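Local coordinates for protein lipopolysaccharide heptosyltransferase 2 (Escherichia coli, PDB 1PSW) that transfers the second heptose from ADP-L-glycero-D-manno-heptose onto the heptosyl-Kdo2-lipid A module as it builds the inner core of lipopolysaccharide, at residues G12-S17 / S46-V51; E126-M131 / Y135-Y140; R303-I308 / L336-A341. All blocks are in the same frame, centred on the assembly; numbering follows the deposited sequence.

Contact 1. Residues G12-S17 / S46-V51; sequences GDMMMS and SRMPEV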
loop_
_atom_site.group_PDB
_atom_site.type_symbol
_atom_site.label_atom_id
_atom_site.label_comp_id
_atom_site.label_asym_id
_atom_site.label_seq_id
_atom_site.Cartn_x
_atom_site.Cartn_y
_atom_site.Cartn_z
ATOM N N GLY A 12 2.563 1.750 0.791
ATOM C CA GLY A 12 1.366 2.547 0.590
ATOM C C GLY A 12 1.407 3.357 -0.689
ATOM O O GLY A 12 0.507 3.257 -1.522
ATOM N N ASP A 13 2.457 4.160 -0.837
ATOM C CA ASP A 13 2.645 5.010 -1.999
ATOM C C ASP A 13 2.676 4.202 -3.294
ATOM O O ASP A 13 2.104 4.613 -4.300
ATOM C CB ASP A 13 3.942 5.810 -1.849
ATOM C CG ASP A 13 3.883 6.819 -0.717
ATOM O OD1 ASP A 13 2.924 6.775 0.081
ATOM O OD2 ASP A 13 4.803 7.659 -0.621
HETATM N N MSE A 14 3.342 3.052 -3.270
HETATM C CA MSE A 14 3.418 2.210 -4.459
HETATM C C MSE A 14 2.021 1.728 -4.843
HETATM O O MSE A 14 1.668 1.679 -6.021
HETATM C CB MSE A 14 4.324 1.001 -4.207
HETATM C CG MSE A 14 4.467 0.064 -5.412
HETATM SE SE MSE A 14 5.169 0.952 -7.012
HETATM C CE MSE A 14 6.983 1.233 -6.424
HETATM N N MSE A 15 1.225 1.369 -3.849
HETATM C CA MSE A 15 -0.120 0.904 -4.123
HETATM C C MSE A 15 -0.887 2.058 -4.787
HETATM O O MSE A 15 -1.584 1.858 -5.783
HETATM C CB MSE A 15 -0.786 0.465 -2.810
HETATM C CG MSE A 15 -1.977 -0.506 -2.982
HETATM SE SE MSE A 15 -1.489 -2.183 -3.836
HETATM C CE MSE A 15 -2.409 -1.956 -5.544
HETATM N N MSE A 16 -0.748 3.269 -4.246
HETATM C CA MSE A 16 -1.431 4.430 -4.811
HETATM C C MSE A 16 -0.984 4.725 -6.237
HETATM O O MSE A 16 -1.773 5.194 -7.045
HETATM C CB MSE A 16 -1.179 5.687 -3.968
HETATM C CG MSE A 16 -1.619 5.585 -2.543
HETATM SE SE MSE A 16 -3.400 4.935 -2.447
HETATM C CE MSE A 16 -4.279 6.476 -3.111
ATOM N N SER A 17 0.283 4.458 -6.543
ATOM C CA SER A 17 0.795 4.747 -7.872
ATOM C C SER A 17 0.110 3.905 -8.935
ATOM O O SER A 17 0.161 4.236 -10.119
ATOM C CB SER A 17 2.313 4.557 -7.931
ATOM O OG SER A 17 2.696 3.198 -7.823
ATOM N N SER A 46 4.524 -7.124 -9.519
ATOM C CA SER A 46 4.184 -8.313 -10.292
ATOM C C SER A 46 2.697 -8.631 -10.159
ATOM O O SER A 46 2.154 -9.403 -10.946
ATOM C CB SER A 46 5.014 -9.516 -9.836
ATOM O OG SER A 46 4.539 -10.034 -8.603
ATOM N N ARG A 47 2.040 -8.035 -9.165
ATOM C CA ARG A 47 0.616 -8.255 -8.968
ATOM C C ARG A 47 -0.227 -7.236 -9.728
ATOM O O ARG A 47 -1.450 -7.364 -9.765
ATOM C CB ARG A 47 0.258 -8.211 -7.474
ATOM C CG ARG A 47 0.968 -9.231 -6.609
ATOM C CD ARG A 47 0.715 -10.660 -7.073
ATOM N NE ARG A 47 -0.705 -10.961 -7.262
ATOM C CZ ARG A 47 -1.169 -12.184 -7.510
ATOM N NH1 ARG A 47 -0.327 -13.210 -7.590
ATOM N NH2 ARG A 47 -2.464 -12.386 -7.693
HETATM N N MSE A 48 0.420 -6.224 -10.315
HETATM C CA MSE A 48 -0.267 -5.178 -11.080
HETATM C C MSE A 48 -0.180 -5.472 -12.575
HETATM O O MSE A 48 0.911 -5.476 -13.156
HETATM C CB MSE A 48 0.370 -3.810 -10.807
HETATM C CG MSE A 48 0.260 -3.341 -9.370
HETATM SE SE MSE A 48 1.188 -1.684 -9.132
HETATM C CE MSE A 48 1.615 -1.819 -7.223
ATOM N N PRO A 49 -1.328 -5.748 -13.216
ATOM C CA PRO A 49 -1.359 -6.044 -14.650
ATOM C C PRO A 49 -0.980 -4.875 -15.559
ATOM O O PRO A 49 -0.616 -5.075 -16.718
ATOM C CB PRO A 49 -2.794 -6.525 -14.873
ATOM C CG PRO A 49 -3.564 -5.760 -13.851
ATOM C CD PRO A 49 -2.676 -5.846 -12.630
ATOM N N GLU A 50 -1.075 -3.658 -15.034
ATOM C CA GLU A 50 -0.739 -2.468 -15.806
ATOM C C GLU A 50 0.767 -2.319 -16.014
ATOM O O GLU A 50 1.209 -1.599 -16.915
ATOM C CB GLU A 50 -1.262 -1.206 -15.107
ATOM C CG GLU A 50 -2.774 -1.157 -14.875
ATOM C CD GLU A 50 -3.245 -2.045 -13.733
ATOM O OE1 GLU A 50 -2.433 -2.364 -12.832
ATOM O OE2 GLU A 50 -4.444 -2.408 -13.724
ATOM N N VAL A 51 1.553 -3.000 -15.186
ATOM C CA VAL A 51 3.008 -2.912 -15.266
ATOM C C VAL A 51 3.634 -3.944 -16.198
ATOM O O VAL A 51 3.445 -5.147 -16.034
ATOM C CB VAL A 51 3.638 -3.039 -13.864
ATOM C CG1 VAL A 51 5.155 -3.093 -13.969
ATOM C CG2 VAL A 51 3.209 -1.855 -13.013
#

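Contact 2. Residues E126-M131 / Y135-Y140; sequences EAWPLM and YIALAY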
loop_
_atom_site.group_PDB
_atom_site.type_symbol
_atom_site.label_atom_id
_atom_site.label_comp_id
_atom_site.label_asym_id
_atom_site.label_seq_id
_atom_site.Cartn_x
_atom_site.Cartn_y
_atom_site.Cartn_z
ATOM N N GLU A 126 -3.991 22.396 -1.278
ATOM C CA GLU A 126 -5.419 22.571 -1.063
ATOM C C GLU A 126 -6.226 22.179 -2.292
ATOM O O GLU A 126 -7.396 21.813 -2.184
ATOM C CB GLU A 126 -5.722 24.018 -0.680
ATOM C CG GLU A 126 -5.077 24.447 0.631
ATOM C CD GLU A 126 -5.566 25.795 1.128
ATOM O OE1 GLU A 126 -5.401 26.796 0.398
ATOM O OE2 GLU A 126 -6.116 25.852 2.250
ATOM N N ALA A 127 -5.601 22.258 -3.462
ATOM C CA ALA A 127 -6.274 21.908 -4.708
ATOM C C ALA A 127 -6.245 20.402 -4.977
ATOM O O ALA A 127 -7.038 19.889 -5.768
ATOM C CB ALA A 127 -5.634 22.665 -5.872
ATOM N N TRP A 128 -5.319 19.707 -4.319
ATOM C CA TRP A 128 -5.161 18.252 -4.461
ATOM C C TRP A 128 -4.966 17.652 -3.070
ATOM O O TRP A 128 -3.849 17.320 -2.685
ATOM C CB TRP A 128 -3.939 17.927 -5.323
ATOM C CG TRP A 128 -3.905 18.694 -6.601
ATOM C CD1 TRP A 128 -3.353 19.927 -6.804
ATOM C CD2 TRP A 128 -4.504 18.313 -7.842
ATOM N NE1 TRP A 128 -3.572 20.339 -8.094
ATOM C CE2 TRP A 128 -4.280 19.369 -8.753
ATOM C CE3 TRP A 128 -5.216 17.185 -8.271
ATOM C CZ2 TRP A 128 -4.741 19.328 -10.074
ATOM C CZ3 TRP A 128 -5.673 17.146 -9.583
ATOM C CH2 TRP A 128 -5.435 18.212 -10.467
ATOM N N PRO A 129 -6.060 17.492 -2.308
ATOM C CA PRO A 129 -6.030 16.941 -0.946
ATOM C C PRO A 129 -5.644 15.470 -0.803
ATOM O O PRO A 129 -5.106 15.072 0.232
ATOM C CB PRO A 129 -7.441 17.217 -0.440
ATOM C CG PRO A 129 -8.262 17.080 -1.679
ATOM C CD PRO A 129 -7.442 17.814 -2.713
ATOM N N LEU A 130 -5.902 14.665 -1.828
ATOM C CA LEU A 130 -5.582 13.241 -1.758
ATOM C C LEU A 130 -4.351 12.867 -2.571
ATOM O O LEU A 130 -4.160 13.366 -3.670
ATOM C CB LEU A 130 -6.780 12.414 -2.242
ATOM C CG LEU A 130 -8.098 12.632 -1.484
ATOM C CD1 LEU A 130 -9.167 11.684 -2.017
ATOM C CD2 LEU A 130 -7.869 12.397 -0.003
HETATM N N MSE A 131 -3.517 11.991 -2.022
HETATM C CA MSE A 131 -2.330 11.551 -2.730
HETATM C C MSE A 131 -2.710 10.879 -4.039
HETATM O O MSE A 131 -2.022 11.057 -5.039
HETATM C CB MSE A 131 -1.511 10.565 -1.890
HETATM C CG MSE A 131 -0.606 9.662 -2.736
HETATM SE SE MSE A 131 0.622 8.552 -1.713
HETATM C CE MSE A 131 2.268 9.515 -2.009
ATOM N N TYR A 135 -1.249 11.692 -7.955
ATOM C CA TYR A 135 -0.605 10.768 -8.889
ATOM C C TYR A 135 -1.355 10.757 -10.209
ATOM O O TYR A 135 -0.759 10.859 -11.277
ATOM C CB TYR A 135 -0.565 9.342 -8.328
ATOM C CG TYR A 135 0.525 9.106 -7.310
ATOM C CD1 TYR A 135 1.685 9.885 -7.302
ATOM C CD2 TYR A 135 0.420 8.076 -6.379
ATOM C CE1 TYR A 135 2.708 9.641 -6.392
ATOM C CE2 TYR A 135 1.439 7.825 -5.468
ATOM C CZ TYR A 135 2.583 8.615 -5.481
ATOM O OH TYR A 135 3.599 8.372 -4.582
ATOM N N ILE A 136 -2.673 10.632 -10.121
ATOM C CA ILE A 136 -3.524 10.595 -11.299
ATOM C C ILE A 136 -3.365 11.847 -12.163
ATOM O O ILE A 136 -3.308 11.755 -13.382
ATOM C CB ILE A 136 -5.011 10.426 -10.896
ATOM C CG1 ILE A 136 -5.246 9.006 -10.367
ATOM C CG2 ILE A 136 -5.915 10.739 -12.076
ATOM C CD1 ILE A 136 -6.645 8.768 -9.790
ATOM N N ALA A 137 -3.293 13.012 -11.529
ATOM C CA ALA A 137 -3.153 14.278 -12.249
ATOM C C ALA A 137 -1.956 14.321 -13.204
ATOM O O ALA A 137 -1.991 15.026 -14.220
ATOM C CB ALA A 137 -3.055 15.430 -11.262
ATOM N N LEU A 138 -0.899 13.576 -12.889
ATOM C CA LEU A 138 0.294 13.580 -13.734
ATOM C C LEU A 138 0.087 12.989 -15.125
ATOM O O LEU A 138 0.863 13.260 -16.039
ATOM C CB LEU A 138 1.442 12.845 -13.041
ATOM C CG LEU A 138 1.911 13.425 -11.704
ATOM C CD1 LEU A 138 3.069 12.586 -11.185
ATOM C CD2 LEU A 138 2.339 14.883 -11.870
ATOM N N ALA A 139 -0.960 12.186 -15.284
ATOM C CA ALA A 139 -1.252 11.564 -16.567
ATOM C C ALA A 139 -1.907 12.552 -17.528
ATOM O O ALA A 139 -2.121 12.239 -18.698
ATOM C CB ALA A 139 -2.162 10.355 -16.367
ATOM N N TYR A 140 -2.234 13.741 -17.033
ATOM C CA TYR A 140 -2.867 14.756 -17.864
ATOM C C TYR A 140 -1.924 15.909 -18.171
ATOM O O TYR A 140 -0.942 16.134 -17.455
ATOM C CB TYR A 140 -4.135 15.269 -17.174
ATOM C CG TYR A 140 -5.182 14.191 -17.020
ATOM C CD1 TYR A 140 -5.991 13.818 -18.091
ATOM C CD2 TYR A 140 -5.326 13.500 -15.816
ATOM C CE1 TYR A 140 -6.918 12.780 -17.967
ATOM C CE2 TYR A 140 -6.246 12.463 -15.683
ATOM C CZ TYR A 140 -7.038 12.110 -16.760
ATOM O OH TYR A 140 -7.955 11.096 -16.609
#

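Contact 3. Residues R303-I308 / L336-A341; sequences RVIRLI and LEELNA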
loop_
_atom_site.group_PDB
_atom_site.type_symbol
_atom_site.label_atom_id
_atom_site.label_comp_id
_atom_site.label_asym_id
_atom_site.label_seq_id
_atom_site.Cartn_x
_atom_site.Cartn_y
_atom_site.Cartn_z
ATOM N N ARG A 303 -13.684 0.699 7.071
ATOM C CA ARG A 303 -14.261 1.534 8.110
ATOM C C ARG A 303 -13.073 2.070 8.896
ATOM O O ARG A 303 -12.104 1.346 9.153
ATOM C CB ARG A 303 -15.184 0.730 9.034
ATOM C CG ARG A 303 -16.453 0.210 8.357
ATOM C CD ARG A 303 -17.301 1.353 7.800
ATOM N NE ARG A 303 -18.577 0.895 7.247
ATOM C CZ ARG A 303 -18.725 0.289 6.071
ATOM N NH1 ARG A 303 -17.672 0.056 5.296
ATOM N NH2 ARG A 303 -19.934 -0.084 5.668
ATOM N N VAL A 304 -13.149 3.344 9.259
ATOM C CA VAL A 304 -12.085 3.995 10.002
ATOM C C VAL A 304 -12.550 4.332 11.402
ATOM O O VAL A 304 -13.655 4.840 11.599
ATOM C CB VAL A 304 -11.631 5.294 9.306
ATOM C CG1 VAL A 304 -10.805 6.137 10.271
ATOM C CG2 VAL A 304 -10.797 4.958 8.058
ATOM N N ILE A 305 -11.709 4.029 12.381
ATOM C CA ILE A 305 -12.023 4.339 13.766
ATOM C C ILE A 305 -10.962 5.296 14.281
ATOM O O ILE A 305 -9.764 5.014 14.207
ATOM C CB ILE A 305 -12.023 3.080 14.644
ATOM C CG1 ILE A 305 -13.056 2.078 14.105
ATOM C CG2 ILE A 305 -12.350 3.449 16.094
ATOM C CD1 ILE A 305 -13.122 0.783 14.886
ATOM N N ARG A 306 -11.408 6.445 14.778
ATOM C CA ARG A 306 -10.514 7.460 15.334
ATOM C C ARG A 306 -11.314 8.208 16.388
ATOM O O ARG A 306 -12.443 8.630 16.135
ATOM C CB ARG A 306 -10.029 8.444 14.264
ATOM C CG ARG A 306 -8.863 9.302 14.753
ATOM C CD ARG A 306 -8.506 10.428 13.796
ATOM N NE ARG A 306 -7.312 11.149 14.240
ATOM C CZ ARG A 306 -6.967 12.368 13.825
ATOM N NH1 ARG A 306 -7.725 13.020 12.952
ATOM N NH2 ARG A 306 -5.857 12.937 14.281
ATOM N N LEU A 307 -10.736 8.370 17.570
ATOM C CA LEU A 307 -11.435 9.036 18.661
ATOM C C LEU A 307 -11.139 10.526 18.780
ATOM O O LEU A 307 -11.891 11.256 19.419
ATOM C CB LEU A 307 -11.098 8.334 19.978
ATOM C CG LEU A 307 -11.402 6.830 20.009
ATOM C CD1 LEU A 307 -10.958 6.250 21.338
ATOM C CD2 LEU A 307 -12.889 6.590 19.786
ATOM N N ILE A 308 -10.047 10.977 18.174
ATOM C CA ILE A 308 -9.681 12.389 18.243
ATOM C C ILE A 308 -9.741 13.074 16.879
ATOM O O ILE A 308 -9.985 12.429 15.857
ATOM C CB ILE A 308 -8.265 12.566 18.834
ATOM C CG1 ILE A 308 -7.236 11.847 17.957
ATOM C CG2 ILE A 308 -8.225 12.010 20.248
ATOM C CD1 ILE A 308 -5.805 12.132 18.342
ATOM N N LEU A 336 -13.883 -5.057 17.821
ATOM C CA LEU A 336 -14.544 -6.339 17.595
ATOM C C LEU A 336 -15.966 -6.149 17.069
ATOM O O LEU A 336 -16.408 -6.865 16.171
ATOM C CB LEU A 336 -14.578 -7.152 18.891
ATOM C CG LEU A 336 -15.305 -8.494 18.823
ATOM C CD1 LEU A 336 -14.616 -9.416 17.821
ATOM C CD2 LEU A 336 -15.324 -9.125 20.208
ATOM N N GLU A 337 -16.678 -5.183 17.638
ATOM C CA GLU A 337 -18.046 -4.892 17.224
ATOM C C GLU A 337 -18.111 -4.418 15.780
ATOM O O GLU A 337 -19.003 -4.807 15.028
ATOM C CB GLU A 337 -18.655 -3.832 18.138
ATOM C CG GLU A 337 -19.204 -4.389 19.438
ATOM C CD GLU A 337 -19.680 -3.305 20.387
ATOM O OE1 GLU A 337 -20.320 -2.340 19.912
ATOM O OE2 GLU A 337 -19.430 -3.426 21.607
ATOM N N GLU A 338 -17.169 -3.561 15.401
ATOM C CA GLU A 338 -17.120 -3.047 14.036
ATOM C C GLU A 338 -16.760 -4.184 13.077
ATOM O O GLU A 338 -17.286 -4.271 11.964
ATOM C CB GLU A 338 -16.068 -1.944 13.925
ATOM C CG GLU A 338 -15.968 -1.331 12.542
ATOM C CD GLU A 338 -17.122 -0.400 12.234
ATOM O OE1 GLU A 338 -17.260 0.619 12.947
ATOM O OE2 GLU A 338 -17.892 -0.689 11.291
ATOM N N LEU A 339 -15.856 -5.051 13.524
ATOM C CA LEU A 339 -15.404 -6.176 12.722
ATOM C C LEU A 339 -16.522 -7.198 12.491
ATOM O O LEU A 339 -16.779 -7.582 11.353
ATOM C CB LEU A 339 -14.196 -6.837 13.394
ATOM C CG LEU A 339 -13.331 -7.780 12.555
ATOM C CD1 LEU A 339 -12.720 -7.019 11.382
ATOM C CD2 LEU A 339 -12.223 -8.370 13.427
ATOM N N ASN A 340 -17.198 -7.631 13.550
ATOM C CA ASN A 340 -18.271 -8.609 13.379
ATOM C C ASN A 340 -19.360 -8.107 12.430
ATOM O O ASN A 340 -19.987 -8.894 11.719
ATOM C CB ASN A 340 -18.901 -8.983 14.727
ATOM C CG ASN A 340 -17.984 -9.830 15.582
ATOM O OD1 ASN A 340 -17.289 -10.710 15.081
ATOM N ND2 ASN A 340 -17.987 -9.577 16.884
ATOM N N ALA A 341 -19.577 -6.795 12.408
ATOM C CA ALA A 341 -20.600 -6.213 11.536
ATOM C C ALA A 341 -20.230 -6.387 10.069
ATOM O O ALA A 341 -21.054 -6.802 9.252
ATOM C CB ALA A 341 -20.784 -4.735 11.853
HETATM O O HOH W 1 -16.014 3.416 11.818
#

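Contact 1. Residues G12-S17 / S46-V51
Met48 meets Met14 and Met15 in a buried, largely apolar contact of methionine side chains within the N-terminal Rossmann-like domain, where the loop between helix 42-45 and strand 51-56 comes up against the first turns of helix 11-27. All three residues are present as selenomethionine, with selenium replacing sulfur. Met48 does the reaching: its chain runs straight out beyond CG, chi2 176°, and delivers the terminal methyl to the helix. There CE lies 3.9 Å from CG of Met14 and also 3.7 Å from the carbonyl O of Met14, so one methyl touches both side chain and backbone. Met15 behaves differently. Its CB points away from the loop, yet bends further along the chain bring its CE back to 4.4 Å from CE of Met48, a looser meeting of two methyls. The carbonyl O of Met14 is a polar atom in apolar company, and its hydrogen-bonding needs are met within the helix: Ser17 OG donates to it at 2.6 Å, tilted 22° from the carbonyl plane, and Ser17 N adds a weak bond. Leu44 and Leu45 of helix 42-45 lie against Met14, and Leu160 against Met15, extending the apolar surroundings. With no hydrogen bond crossing between 12-17 and 46-51, the two are joined by dispersion and the hydrophobic effect, a kind of cohesion that depends on complementary shape more than on direction.

Contact 2. Residues E126-M131 / Y135-Y140
Met131 and Tyr135 form the dense end of this contact, one turn apart at the start of helix 131-137, while Trp128 and Ala137 meet more sparingly farther along. Met131, a selenomethionine, sets its selenium 4.8 Å from the centroid of the Tyr135 ring, 47° off the ring normal, an oblique Met-aromatic contact. A bend at chi3, -104°, carries CE of Met131 to 3.6 Å from CZ of Tyr135 and still closer to the phenolic oxygen. In the backbone, Tyr135 N donates to Met131 O at 3.1 Å, closing the first helical turn. Leu130 is the N-cap, and its N is hydrogen-bonded to OE1 of Glu133. At the looser end the contact is a single methyl: CB of Ala137 rests 3.6 Å from CZ3 of Trp128, whose indole also stacks edge-to-face with Trp108. On the solvent side, Glu126 and Pro129 of the loop are exposed and take no share in the contact. Were Tyr135 an alanine, the selenium and methyl of Met131 would probably lose their aromatic partner, and a gap would be likely to open beside Asp13 and Met16 of helix 11-27. The chemistry thus divides the work: a directional backbone bond and a cap begin the helix, selenium and the Tyr135 ring pack along its first turn, and Trp128 on the Ala137 methyl fits the preceding loop against it.

Contact 3. Residues R303-I308 / L336-A341
The Arg303 guanidinium and the Glu338 carboxylate come close without pairing: their planes stand 49° apart, and OE2 of Glu338 lies obliquely, well out of the guanidinium plane and 4.4 Å from NE of Arg303. No N-H points at that oxygen, so any attraction is probably one of charge alone. The same OE2 of Glu338 touches the aliphatic stem of the arginine, 3.4 Å from CG of Arg303. Two torsions bring them together: CG of Arg303 stands anti to its carbonyl carbon, chi1 -67°, and the glutamate chain bends at chi2, 75°. The two side chains cross at about a right angle. The guanidinium finds a hydrogen bond elsewhere, through NH1 to His300 O. On the carboxylate's other oxygen, a water bridges strand and helix, donating to Val304 O at 2.8 Å and to Glu338 OE1 at 3.3 Å. CD1 of Ile305 adds a light apolar touch, 4.1 Å from CB of Glu338. Here helix 332-347 packs against strand 302-306, the edge strand bonded to 283-287, as is expected where a helix flanks the parallel sheet of a Rossmann-like domain, in this case the C-terminal half of a GT-B glycosyltransferase.

The three contacts follow one another along the chain and divide between the two Rossmann-like domains of the GT-B fold. Contacts 1 and 2 belong to the N-terminal domain, their centres about 17 Å apart. They touch directly: Asp13, Met16 and Ser17 of helix 11-27, which links strands 2-6 and 32-37, pack on Met131 and Tyr135 of helix 131-137. Contact 3 lies at an edge of the second six-stranded parallel sheet, its centre about 27 Å from that of contact 1 and about 29 Å from that of contact 2. The separation is not complete, since Met16 and Met131 also meet Leu298 and Phe294 of the C-terminal half; in GT-B enzymes the substrates meet in the cleft between domains.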